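Putative sporulation-specific glycosylase YdhD (Bacillus subtilis subsp. subtilis str. 168, PDB 3CZ8) probably hydrolyses glycosidic bonds of a polysaccharide during sporulation and may bind chitin, the part here being its family 18 glycosyl hydrolase domain. Local coordinates at residues I150-K155 and Y166-I171; I209-R215 and Y298-A302; Y6-L11 and Q307-A311. The protein carries 1 engineered substitution. All blocks are in the same frame, centred on the assembly; numbering follows the deposited sequence. Where two conformers were deposited one is given.

Contact 1: residues I150-K155 and Y166-I171; sequences IAVPAK and YDYGGI
Pro153 sets its CD over one face of the Tyr166 ring, the two side chains crossing at about a right angle, where strand 147-153 of the TIM barrel packs against the start of helix 168-174, reached through a long loop; strand 177-181 completes this beta-alpha-beta unit. That CD sits 3.7 Å from the Tyr166 ring centroid, a CH-pi contact almost over the centre. The phenol oxygen of that tyrosine is hydrogen-bonded to Phe119 O, next to the predicted proton donor Glu120.

Back along the strand from the proline the packing is tight and apolar. Val152 splits its two methyls: CG1 faces Tyr166 and Ile171, while CG2 is 3.8 Å from Tyr168 CE1. Ile150 CG2 meets Ile171 CG2 at 3.7 Å, with Leu134 of helix 127-143 touching both isoleucines.

The helix start is looser. Asp167, at the N-cap, is partly exposed, and its OD2 accepts weak, long bonds from Gly169 N and Gly170 N, both at 3.4 Å.

At the end of the strand, Tyr168 reaches across with its hydroxyl, which donates to Pro153 O at 2.7 Å and takes a weak bond from Lys155 N. The lysine chain runs back along this ring, and a bend at chi3 (71°) turns its amine, which also donates to Leu163 O, onto Tyr166 O: NZ is 2.8 Å from that oxygen, 40° out of the carbonyl plane.

Contact 2: residues I209-R215 and Y298-A302; sequences IAQVPSR and YRLQA
Gln301 curls its side chain round the carbonyl oxygen of Arg215. Its CB starts 3.2 Å from Arg215 O, and CG (3.5 Å) and CD (3.6 Å) stay against the same atom. A bend at chi2 (68°) folds the chain back, and NE2 donates to Arg215 O at 2.9 Å, in the carbonyl plane and on a lone pair, though the bond is bent and the acceptor tilted 32° from the amide plane. NE2 also lies beside Arg215 CB and NH2, the latter hydrogen-bonded to Tyr177. At the other tip, OE1 takes a weak bond from Arg17. With an alanine here, Arg215 O would probably be left without its amide donor, and Arg17 without this acceptor.

One residue back, Leu300 CD1 rests 3.9 Å from Ser214 CB. A water links the Ser214 side chain to the other backbone, donating to Ser214 OG at 2.6 Å and to Tyr298 O at 2.7 Å. Ile209 CD1 presses on Tyr298 CD2 at 3.6 Å.

Arg299, with positive phi, is the C' residue of the Schellman motif ending helix 285-297. The contact joins two helix-to-strand loops, from helix 198-208 into strand 217-220 and from helix 285-297 into its parallel neighbour, strand 302-310.

Contact 3: residues Y6-L11 and Q307-A311; sequences YIAGTL and QLTLA
Thr10 and Thr309 face each other as an antiparallel hydrogen-bonded pair, and their two backbone bonds hold the contact together: Thr10 N to Thr309 O at 3.1 Å, and Thr309 N to Thr10 O at 3.0 Å. Thr10 O is gripped further. Leu308 CA brings a C-H to it at 3.4 Å, and a water donates to it at 2.7 Å.

The next shell is the sheet face bearing the leucines. Leu11 and Leu308 form a non-hydrogen-bonded pair; with CG of Leu11 anti to its own amide nitrogen (chi1 -174°), its CD1 swings across to Leu308 CD2 at 3.9 Å. Leu310 lies over the bare backbone of Gly9, CD1 to Gly9 CA being 4.1 Å, and turns its other methyl, CD2, to Ile7 CG2.

Beyond Gly9 the chains part, and one water sits between them, accepting from Ala8 N at 2.7 Å and 2.8 Å from Ala311 O. At the opposite end Gln307 is positioned by Ser12, through its NE2 to Ser12 OG and through the backbone. The second subunit borders the outer part, with His42 of that subunit stacked on the Tyr6 ring and its Tyr224 packed on Leu310.

In the fold this contact brings the two modelled ends of the chain together. Strand 9-17 lies between strands 35-42 and 302-310, antiparallel to both, and so closes the barrel sheet; the N-to-C directions of strand segments 9-11 and 307-310 are 144° apart, roughly antiparallel.

In the fold
Contacts 1 and 2 are neighbours, their centres about 13 Å apart, and they touch where Tyr168 O meets Val212 CG2 at 3.4 Å. Contact 3 lies across the chain's centre, about 28 Å from contact 1 and 32 Å from contact 2 between centres, although it shares the barrel sheet with contact 1. Relative to the predicted proton donor Glu120, contact 1 is nearest: the side chain of Tyr166 comes within about 4 Å of that of Glu120, against about 9 Å for Leu11 of contact 3, while contact 2 is remote from it. One glycerol, probably from the crystallisation liquor, lies about 4 Å from the Gln301 side chain; another is hydrogen-bonded to Thr309 OG1.

Contact 1: residues I150-K155 and Y166-I171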
ATOM      1  N   ILE A 150      17.528  12.680  -5.947  1.00 24.26           N
ATOM      2  CA  ILE A 150      16.431  13.633  -6.048  1.00 20.94           C
ATOM      3  C   ILE A 150      15.251  13.025  -6.807  1.00 23.88           C
ATOM      4  O   ILE A 150      15.434  12.287  -7.783  1.00 32.83           O
ATOM      5  CB  ILE A 150      16.895  14.968  -6.701  1.00 23.92           C
ATOM      6  CG1 ILE A 150      15.750  15.987  -6.754  1.00 19.27           C
ATOM      7  CG2 ILE A 150      17.504  14.718  -8.093  1.00 22.86           C
ATOM      8  CD1 ILE A 150      16.169  17.379  -7.145  1.00 19.61           C
ATOM      9  N   ALA A 151      14.041  13.303  -6.327  1.00 21.35           N
ATOM     10  CA  ALA A 151      12.829  12.949  -7.050  1.00 23.00           C
ATOM     11  C   ALA A 151      12.383  14.184  -7.827  1.00 29.85           C
ATOM     12  O   ALA A 151      12.153  15.240  -7.235  1.00 26.27           O
ATOM     13  CB  ALA A 151      11.743  12.480  -6.083  1.00 20.57           C
ATOM     14  N   VAL A 152      12.308  14.055  -9.152  1.00 25.10           N
ATOM     15  CA  VAL A 152      11.845  15.139 -10.032  1.00 33.30           C
ATOM     16  C   VAL A 152      10.635  14.681 -10.856  1.00 34.85           C
ATOM     17  O   VAL A 152      10.485  13.484 -11.125  1.00 35.77           O
ATOM     18  CB  VAL A 152      12.973  15.678 -10.997  1.00 25.37           C
ATOM     19  CG1 VAL A 152      14.120  16.314 -10.220  1.00 30.94           C
ATOM     20  CG2 VAL A 152      13.482  14.594 -11.933  1.00 27.88           C
ATOM     21  N   PRO A 153       9.752  15.625 -11.248  1.00 38.68           N
ATOM     22  CA  PRO A 153       8.687  15.236 -12.175  1.00 33.86           C
ATOM     23  C   PRO A 153       9.238  15.032 -13.584  1.00 27.90           C
ATOM     24  O   PRO A 153      10.259  15.625 -13.941  1.00 36.23           O
ATOM     25  CB  PRO A 153       7.729  16.438 -12.149  1.00 37.38           C
ATOM     26  CG  PRO A 153       8.200  17.324 -11.039  1.00 50.99           C
ATOM     27  CD  PRO A 153       9.651  17.044 -10.868  1.00 31.13           C
ATOM     28  N   ALA A 154       8.574  14.185 -14.363  1.00 27.05           N
ATOM     29  CA  ALA A 154       8.979  13.915 -15.738  1.00 29.06           C
ATOM     30  C   ALA A 154       8.846  15.160 -16.608  1.00 20.61           C
ATOM     31  O   ALA A 154       7.824  15.852 -16.561  1.00 35.05           O
ATOM     32  CB  ALA A 154       8.158  12.785 -16.314  1.00 22.54           C
ATOM     33  N   LYS A 155       9.893  15.438 -17.381  1.00 34.70           N
ATOM     34  CA  LYS A 155       9.938  16.596 -18.273  1.00 32.94           C
ATOM     35  C   LYS A 155      10.237  16.137 -19.684  1.00 29.59           C
ATOM     36  O   LYS A 155      11.058  15.234 -19.886  1.00 27.81           O
ATOM     37  CB  LYS A 155      11.009  17.604 -17.825  1.00 26.70           C
ATOM     38  CG  LYS A 155      10.609  18.458 -16.636  1.00 37.42           C
ATOM     39  CD  LYS A 155      11.678  19.486 -16.261  1.00 43.00           C
ATOM     40  CE  LYS A 155      11.796  20.601 -17.285  1.00 39.54           C
ATOM     41  NZ  LYS A 155      12.420  21.823 -16.709  1.00 49.53           N
ATOM     42  N   TYR A 166      12.800  22.831 -12.337  1.00 38.72           N
ATOM     43  CA  TYR A 166      13.652  21.647 -12.363  1.00 35.31           C
ATOM     44  C   TYR A 166      14.559  21.639 -13.579  1.00 33.29           C
ATOM     45  O   TYR A 166      14.192  21.161 -14.651  1.00 36.72           O
ATOM     46  CB  TYR A 166      12.803  20.372 -12.286  1.00 36.84           C
ATOM     47  CG  TYR A 166      11.897  20.364 -11.080  1.00 36.71           C
ATOM     48  CD1 TYR A 166      12.403  20.063  -9.817  1.00 29.82           C
ATOM     49  CD2 TYR A 166      10.542  20.685 -11.195  1.00 35.64           C
ATOM     50  CE1 TYR A 166      11.587  20.063  -8.697  1.00 24.91           C
ATOM     51  CE2 TYR A 166       9.712  20.693 -10.074  1.00 28.40           C
ATOM     52  CZ  TYR A 166      10.250  20.380  -8.831  1.00 31.08           C
ATOM     53  OH  TYR A 166       9.463  20.377  -7.717  1.00 32.35           O
ATOM     54  N   ASP A 167      15.752  22.191 -13.396  1.00 42.14           N
ATOM     55  CA  ASP A 167      16.772  22.203 -14.428  1.00 34.30           C
ATOM     56  C   ASP A 167      17.452  20.838 -14.453  1.00 31.90           C
ATOM     57  O   ASP A 167      18.278  20.558 -13.599  1.00 34.94           O
ATOM     58  CB  ASP A 167      17.784  23.310 -14.113  1.00 31.51           C
ATOM     59  CG  ASP A 167      18.846  23.472 -15.187  1.00 38.65           C
ATOM     60  OD1 ASP A 167      19.727  24.337 -15.004  1.00 41.11           O
ATOM     61  OD2 ASP A 167      18.812  22.750 -16.208  1.00 37.03           O
ATOM     62  N   TYR A 168      17.121  20.008 -15.443  1.00 31.42           N
ATOM     63  CA  TYR A 168      17.669  18.643 -15.546  1.00 30.95           C
ATOM     64  C   TYR A 168      19.189  18.594 -15.686  1.00 34.93           C
ATOM     65  O   TYR A 168      19.840  17.746 -15.076  1.00 35.41           O
ATOM     66  CB  TYR A 168      17.031  17.877 -16.713  1.00 25.13           C
ATOM     67  CG  TYR A 168      15.768  17.092 -16.373  1.00 36.24           C
ATOM     68  CD1 TYR A 168      14.900  17.504 -15.361  1.00 34.05           C
ATOM     69  CD2 TYR A 168      15.435  15.946 -17.090  1.00 36.33           C
ATOM     70  CE1 TYR A 168      13.741  16.783 -15.063  1.00 32.78           C
ATOM     71  CE2 TYR A 168      14.281  15.226 -16.805  1.00 33.16           C
ATOM     72  CZ  TYR A 168      13.439  15.650 -15.797  1.00 31.02           C
ATOM     73  OH  TYR A 168      12.300  14.932 -15.526  1.00 35.05           O
ATOM     74  N   GLY A 169      19.743  19.501 -16.488  1.00 38.73           N
ATOM     75  CA  GLY A 169      21.182  19.541 -16.751  1.00 27.41           C
ATOM     76  C   GLY A 169      21.960  20.027 -15.548  1.00 29.67           C
ATOM     77  O   GLY A 169      23.036  19.508 -15.246  1.00 42.06           O
ATOM     78  N   GLY A 170      21.405  21.021 -14.859  1.00 25.20           N
ATOM     79  CA  GLY A 170      22.005  21.567 -13.647  1.00 30.03           C
ATOM     80  C   GLY A 170      21.881  20.654 -12.437  1.00 34.59           C
ATOM     81  O   GLY A 170      22.800  20.579 -11.616  1.00 33.84           O
ATOM     82  N   ILE A 171      20.738  19.980 -12.317  1.00 31.59           N
ATOM     83  CA  ILE A 171      20.501  19.004 -11.243  1.00 27.47           C
ATOM     84  C   ILE A 171      21.329  17.743 -11.489  1.00 24.83           C
ATOM     85  O   ILE A 171      22.015  17.258 -10.587  1.00 29.18           O
ATOM     86  CB  ILE A 171      18.992  18.647 -11.109  1.00 21.34           C
ATOM     87  CG1 ILE A 171      18.196  19.833 -10.550  1.00 28.89           C
ATOM     88  CG2 ILE A 171      18.772  17.409 -10.217  1.00 24.41           C
ATOM     89  CD1 ILE A 171      16.681  19.663 -10.681  1.00 25.78           C
TER

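Contact 2: residues I209-R215 and Y298-A302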
ATOM      1  N   ILE A 209      18.580  12.132 -21.458  1.00 32.67           N
ATOM      2  CA  ILE A 209      19.879  11.575 -21.862  1.00 35.26           C
ATOM      3  C   ILE A 209      20.737  12.555 -22.682  1.00 40.33           C
ATOM      4  O   ILE A 209      21.914  12.296 -22.946  1.00 47.31           O
ATOM      5  CB  ILE A 209      19.728  10.238 -22.634  1.00 41.21           C
ATOM      6  CG1 ILE A 209      18.984  10.466 -23.956  1.00 40.58           C
ATOM      7  CG2 ILE A 209      19.067   9.179 -21.742  1.00 42.23           C
ATOM      8  CD1 ILE A 209      18.732   9.228 -24.765  1.00 38.96           C
ATOM      9  N   ALA A 210      20.132  13.671 -23.080  1.00 38.31           N
ATOM     10  CA  ALA A 210      20.834  14.766 -23.740  1.00 45.69           C
ATOM     11  C   ALA A 210      21.388  15.743 -22.711  1.00 41.91           C
ATOM     12  O   ALA A 210      22.072  16.700 -23.068  1.00 44.92           O
ATOM     13  CB  ALA A 210      19.895  15.489 -24.698  1.00 43.66           C
ATOM     14  N   GLN A 211      21.094  15.494 -21.435  1.00 42.64           N
ATOM     15  CA  GLN A 211      21.423  16.428 -20.366  1.00 40.72           C
ATOM     16  C   GLN A 211      22.111  15.799 -19.157  1.00 33.31           C
ATOM     17  O   GLN A 211      22.828  16.485 -18.431  1.00 36.74           O
ATOM     18  CB  GLN A 211      20.160  17.171 -19.917  1.00 42.12           C
ATOM     19  CG  GLN A 211      19.815  18.374 -20.781  1.00 53.96           C
ATOM     20  CD  GLN A 211      18.469  18.966 -20.434  1.00 77.18           C
ATOM     21  OE1 GLN A 211      17.441  18.297 -20.537  1.00 78.46           O
ATOM     22  NE2 GLN A 211      18.464  20.228 -20.021  1.00 83.78           N
ATOM     23  N   VAL A 212      21.884  14.503 -18.936  1.00 35.33           N
ATOM     24  CA  VAL A 212      22.382  13.798 -17.742  1.00 34.31           C
ATOM     25  C   VAL A 212      23.043  12.479 -18.180  1.00 24.88           C
ATOM     26  O   VAL A 212      22.531  11.833 -19.088  1.00 31.99           O
ATOM     27  CB  VAL A 212      21.214  13.472 -16.742  1.00 36.51           C
ATOM     28  CG1 VAL A 212      21.746  13.036 -15.391  1.00 29.32           C
ATOM     29  CG2 VAL A 212      20.280  14.674 -16.548  1.00 43.39           C
ATOM     30  N   PRO A 213      24.183  12.089 -17.557  1.00 30.99           N
ATOM     31  CA  PRO A 213      24.717  10.736 -17.767  1.00 26.71           C
ATOM     32  C   PRO A 213      23.687   9.657 -17.454  1.00 37.61           C
ATOM     33  O   PRO A 213      22.997   9.735 -16.430  1.00 37.95           O
ATOM     34  CB  PRO A 213      25.893  10.659 -16.786  1.00 29.72           C
ATOM     35  CG  PRO A 213      26.314  12.052 -16.600  1.00 23.02           C
ATOM     36  CD  PRO A 213      25.064  12.883 -16.677  1.00 23.24           C
ATOM     37  N   SER A 214      23.592   8.671 -18.347  1.00 28.56           N
ATOM     38  CA  SER A 214      22.547   7.646 -18.305  1.00 33.51           C
ATOM     39  C   SER A 214      22.532   6.774 -17.045  1.00 30.63           C
ATOM     40  O   SER A 214      21.470   6.316 -16.618  1.00 35.94           O
ATOM     41  CB  SER A 214      22.605   6.783 -19.563  1.00 34.16           C
ATOM     42  OG  SER A 214      22.259   7.557 -20.706  1.00 27.72           O
ATOM     43  N   ARG A 215      23.695   6.582 -16.431  1.00 31.98           N
ATOM     44  CA  ARG A 215      23.798   5.769 -15.222  1.00 33.43           C
ATOM     45  C   ARG A 215      23.289   6.477 -13.956  1.00 28.70           C
ATOM     46  O   ARG A 215      23.235   5.871 -12.884  1.00 38.33           O
ATOM     47  CB  ARG A 215      25.235   5.271 -15.029  1.00 34.00           C
ATOM     48  CG  ARG A 215      26.199   6.297 -14.442  1.00 45.47           C
ATOM     49  CD  ARG A 215      27.374   5.605 -13.768  1.00 38.40           C
ATOM     50  NE  ARG A 215      27.701   6.245 -12.498  1.00 71.20           N
ATOM     51  CZ  ARG A 215      27.326   5.789 -11.306  1.00 67.28           C
ATOM     52  NH1 ARG A 215      27.673   6.446 -10.208  1.00 83.20           N
ATOM     53  NH2 ARG A 215      26.614   4.672 -11.204  1.00 40.40           N
ATOM     54  N   TYR A 298      17.870   2.038 -23.320  1.00 48.91           N
ATOM     55  CA  TYR A 298      18.623   3.280 -23.226  1.00 39.58           C
ATOM     56  C   TYR A 298      19.787   3.218 -22.244  1.00 43.91           C
ATOM     57  O   TYR A 298      20.362   4.263 -21.910  1.00 48.88           O
ATOM     58  CB  TYR A 298      17.692   4.434 -22.863  1.00 37.78           C
ATOM     59  CG  TYR A 298      16.872   4.941 -24.017  1.00 39.95           C
ATOM     60  CD1 TYR A 298      15.588   4.461 -24.256  1.00 31.55           C
ATOM     61  CD2 TYR A 298      17.378   5.916 -24.870  1.00 27.49           C
ATOM     62  CE1 TYR A 298      14.828   4.942 -25.321  1.00 35.04           C
ATOM     63  CE2 TYR A 298      16.628   6.405 -25.931  1.00 41.72           C
ATOM     64  CZ  TYR A 298      15.358   5.916 -26.151  1.00 36.76           C
ATOM     65  OH  TYR A 298      14.628   6.410 -27.207  1.00 51.02           O
ATOM     66  N   ARG A 299      20.118   1.995 -21.805  1.00 44.14           N
ATOM     67  CA  ARG A 299      21.207   1.741 -20.851  0.50 44.55           C
ATOM     68  C   ARG A 299      21.106   2.586 -19.575  1.00 52.51           C
ATOM     69  O   ARG A 299      22.115   3.066 -19.043  1.00 56.12           O
ATOM     70  CB  ARG A 299      22.579   1.908 -21.523  0.50 49.63           C
ATOM     71  CG  ARG A 299      23.099   0.663 -22.222  0.50 44.23           C
ATOM     72  CD  ARG A 299      24.467   0.923 -22.844  0.50 38.44           C
ATOM     73  NE  ARG A 299      25.418  -0.138 -22.521  0.50 38.61           N
ATOM     74  CZ  ARG A 299      26.219  -0.130 -21.458  0.50 29.22           C
ATOM     75  NH1 ARG A 299      27.047  -1.144 -21.245  0.50 31.92           N
ATOM     76  NH2 ARG A 299      26.198   0.889 -20.603  0.50 39.03           N
ATOM     77  N   LEU A 300      19.881   2.758 -19.082  1.00 52.35           N
ATOM     78  CA  LEU A 300      19.620   3.541 -17.872  1.00 40.16           C
ATOM     79  C   LEU A 300      19.950   2.736 -16.616  1.00 31.48           C
ATOM     80  O   LEU A 300      20.119   1.521 -16.688  1.00 39.39           O
ATOM     81  CB  LEU A 300      18.162   4.001 -17.862  1.00 37.12           C
ATOM     82  CG  LEU A 300      17.788   5.380 -18.422  1.00 52.71           C
ATOM     83  CD1 LEU A 300      18.747   5.957 -19.472  1.00 35.85           C
ATOM     84  CD2 LEU A 300      16.358   5.370 -18.927  1.00 39.45           C
ATOM     85  N   GLN A 301      20.031   3.414 -15.472  1.00 32.12           N
ATOM     86  CA  GLN A 301      20.447   2.783 -14.213  1.00 31.65           C
ATOM     87  C   GLN A 301      19.453   1.775 -13.643  1.00 40.36           C
ATOM     88  O   GLN A 301      19.846   0.668 -13.268  1.00 41.04           O
ATOM     89  CB  GLN A 301      20.767   3.842 -13.152  1.00 32.98           C
ATOM     90  CG  GLN A 301      21.124   3.307 -11.753  1.00 36.33           C
ATOM     91  CD  GLN A 301      22.461   2.556 -11.694  1.00 53.12           C
ATOM     92  OE1 GLN A 301      22.622   1.632 -10.901  1.00 39.97           O
ATOM     93  NE2 GLN A 301      23.423   2.962 -12.520  1.00 42.38           N
ATOM     94  N   ALA A 302      18.178   2.161 -13.580  1.00 36.70           N
ATOM     95  CA  ALA A 302      17.179   1.385 -12.849  1.00 35.05           C
ATOM     96  C   ALA A 302      15.739   1.785 -13.128  1.00 35.87           C
ATOM     97  O   ALA A 302      15.461   2.854 -13.679  1.00 36.07           O
ATOM     98  CB  ALA A 302      17.437   1.488 -11.351  1.00 27.62           C
TER
HETATM   99  O   HOH W   1      22.097   6.059 -22.866  1.00 36.20           O

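Contact 3: residues Y6-L11 and Q307-A311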
ATOM      1  N   TYR A   6      -1.674   2.076  15.447  1.00 84.47           N
ATOM      2  CA  TYR A   6      -0.561   1.190  15.071  1.00 86.99           C
ATOM      3  C   TYR A   6      -0.839   0.282  13.880  1.00 82.44           C
ATOM      4  O   TYR A   6      -0.242  -0.790  13.746  1.00 81.56           O
ATOM      5  CB  TYR A   6       0.073   0.415  16.244  1.00 93.44           C
ATOM      6  CG  TYR A   6      -0.618   0.464  17.587  1.00 95.91           C
ATOM      7  CD1 TYR A   6      -1.681  -0.388  17.883  1.00 94.26           C
ATOM      8  CD2 TYR A   6      -0.164   1.325  18.588  1.00 96.77           C
ATOM      9  CE1 TYR A   6      -2.295  -0.361  19.132  1.00 93.14           C
ATOM     10  CE2 TYR A   6      -0.771   1.361  19.837  1.00 95.58           C
ATOM     11  CZ  TYR A   6      -1.833   0.516  20.103  1.00 97.86           C
ATOM     12  OH  TYR A   6      -2.434   0.553  21.339  1.00104.98           O
ATOM     13  N   ILE A   7      -1.759   0.716  13.020  1.00 78.68           N
ATOM     14  CA  ILE A   7      -1.774   0.280  11.626  1.00 80.14           C
ATOM     15  C   ILE A   7      -1.615   1.530  10.751  1.00 83.03           C
ATOM     16  O   ILE A   7      -2.589   2.197  10.378  1.00 82.76           O
ATOM     17  CB  ILE A   7      -3.004  -0.591  11.244  1.00 76.54           C
ATOM     18  CG1 ILE A   7      -3.024  -1.875  12.078  1.00 72.58           C
ATOM     19  CG2 ILE A   7      -2.963  -0.968   9.757  1.00 74.58           C
ATOM     20  CD1 ILE A   7      -4.081  -2.877  11.671  1.00 85.62           C
ATOM     21  N   ALA A   8      -0.356   1.858  10.481  1.00 84.34           N
ATOM     22  CA  ALA A   8       0.010   2.969   9.618  1.00 83.66           C
ATOM     23  C   ALA A   8       1.064   2.494   8.627  1.00 78.73           C
ATOM     24  O   ALA A   8       2.095   1.934   9.017  1.00 73.13           O
ATOM     25  CB  ALA A   8       0.529   4.142  10.443  1.00 86.41           C
ATOM     26  N   GLY A   9       0.791   2.705   7.343  1.00 76.12           N
ATOM     27  CA  GLY A   9       1.704   2.291   6.285  1.00 76.80           C
ATOM     28  C   GLY A   9       2.854   3.258   6.101  1.00 71.16           C
ATOM     29  O   GLY A   9       2.643   4.457   5.904  1.00 73.93           O
ATOM     30  N   THR A  10       4.075   2.736   6.182  1.00 68.15           N
ATOM     31  CA  THR A  10       5.272   3.507   5.860  1.00 63.88           C
ATOM     32  C   THR A  10       5.552   3.402   4.359  1.00 57.94           C
ATOM     33  O   THR A  10       5.774   2.306   3.832  1.00 43.15           O
ATOM     34  CB  THR A  10       6.501   3.023   6.664  1.00 69.29           C
ATOM     35  OG1 THR A  10       6.210   3.076   8.067  1.00 79.14           O
ATOM     36  CG2 THR A  10       7.727   3.891   6.367  1.00 66.17           C
ATOM     37  N   LEU A  11       5.523   4.542   3.676  1.00 39.70           N
ATOM     38  CA  LEU A  11       5.845   4.583   2.256  1.00 36.96           C
ATOM     39  C   LEU A  11       7.351   4.707   2.049  1.00 38.30           C
ATOM     40  O   LEU A  11       8.021   5.494   2.715  1.00 36.11           O
ATOM     41  CB  LEU A  11       5.112   5.733   1.552  1.00 29.14           C
ATOM     42  CG  LEU A  11       5.227   5.823   0.025  1.00 34.38           C
ATOM     43  CD1 LEU A  11       4.432   4.708  -0.661  1.00 38.42           C
ATOM     44  CD2 LEU A  11       4.774   7.185  -0.474  1.00 43.09           C
ATOM     45  N   GLN A 307       6.849   0.650  -2.132  1.00 34.80           N
ATOM     46  CA  GLN A 307       6.461  -0.387  -1.178  1.00 40.97           C
ATOM     47  C   GLN A 307       5.856   0.236   0.078  1.00 40.14           C
ATOM     48  O   GLN A 307       6.220   1.349   0.474  1.00 41.33           O
ATOM     49  CB  GLN A 307       7.647  -1.297  -0.830  1.00 39.72           C
ATOM     50  CG  GLN A 307       8.951  -0.559  -0.608  1.00 48.05           C
ATOM     51  CD  GLN A 307      10.105  -1.457  -0.196  1.00 58.17           C
ATOM     52  OE1 GLN A 307      10.137  -2.648  -0.510  1.00 56.35           O
ATOM     53  NE2 GLN A 307      11.074  -0.876   0.504  1.00 39.88           N
ATOM     54  N   LEU A 308       4.913  -0.481   0.678  1.00 46.74           N
ATOM     55  CA  LEU A 308       4.290  -0.068   1.931  1.00 52.14           C
ATOM     56  C   LEU A 308       4.603  -1.096   3.000  1.00 59.26           C
ATOM     57  O   LEU A 308       4.341  -2.285   2.813  1.00 65.35           O
ATOM     58  CB  LEU A 308       2.772   0.063   1.780  1.00 57.08           C
ATOM     59  CG  LEU A 308       2.119   1.335   1.218  1.00 71.66           C
ATOM     60  CD1 LEU A 308       2.553   2.595   1.981  1.00 58.86           C
ATOM     61  CD2 LEU A 308       2.315   1.498  -0.300  1.00 82.84           C
ATOM     62  N   THR A 309       5.165  -0.639   4.114  1.00 63.79           N
ATOM     63  CA  THR A 309       5.529  -1.534   5.207  1.00 71.55           C
ATOM     64  C   THR A 309       4.796  -1.157   6.493  1.00 73.95           C
ATOM     65  O   THR A 309       4.998  -0.072   7.046  1.00 81.75           O
ATOM     66  CB  THR A 309       7.063  -1.589   5.412  1.00 73.16           C
ATOM     67  OG1 THR A 309       7.677  -2.107   4.223  1.00 74.95           O
ATOM     68  CG2 THR A 309       7.433  -2.485   6.589  1.00 79.46           C
ATOM     69  N   LEU A 310       3.936  -2.067   6.942  1.00 76.46           N
ATOM     70  CA  LEU A 310       3.133  -1.888   8.150  1.00 74.35           C
ATOM     71  C   LEU A 310       3.947  -2.247   9.392  1.00 78.66           C
ATOM     72  O   LEU A 310       4.555  -3.318   9.458  1.00 82.85           O
ATOM     73  CB  LEU A 310       1.865  -2.747   8.073  1.00 71.27           C
ATOM     74  CG  LEU A 310       0.556  -2.196   7.487  1.00 66.86           C
ATOM     75  CD1 LEU A 310       0.692  -1.637   6.073  1.00 57.73           C
ATOM     76  CD2 LEU A 310      -0.504  -3.286   7.514  1.00 71.26           C
ATOM     77  N   ALA A 311       3.959  -1.343  10.368  1.00 83.37           N
ATOM     78  CA  ALA A 311       4.759  -1.521  11.579  1.00 90.81           C
ATOM     79  C   ALA A 311       3.948  -1.249  12.846  1.00 89.93           C
ATOM     80  O   ALA A 311       3.282  -0.221  12.964  1.00 88.57           O
ATOM     81  CB  ALA A 311       6.002  -0.632  11.531  1.00 91.08           C
TER
HETATM   82  O   HOH W   2       1.475  -0.128  10.875  1.00 66.65           O
HETATM   83  O   HOH W   3       8.110   1.162   3.281  1.00 48.31           O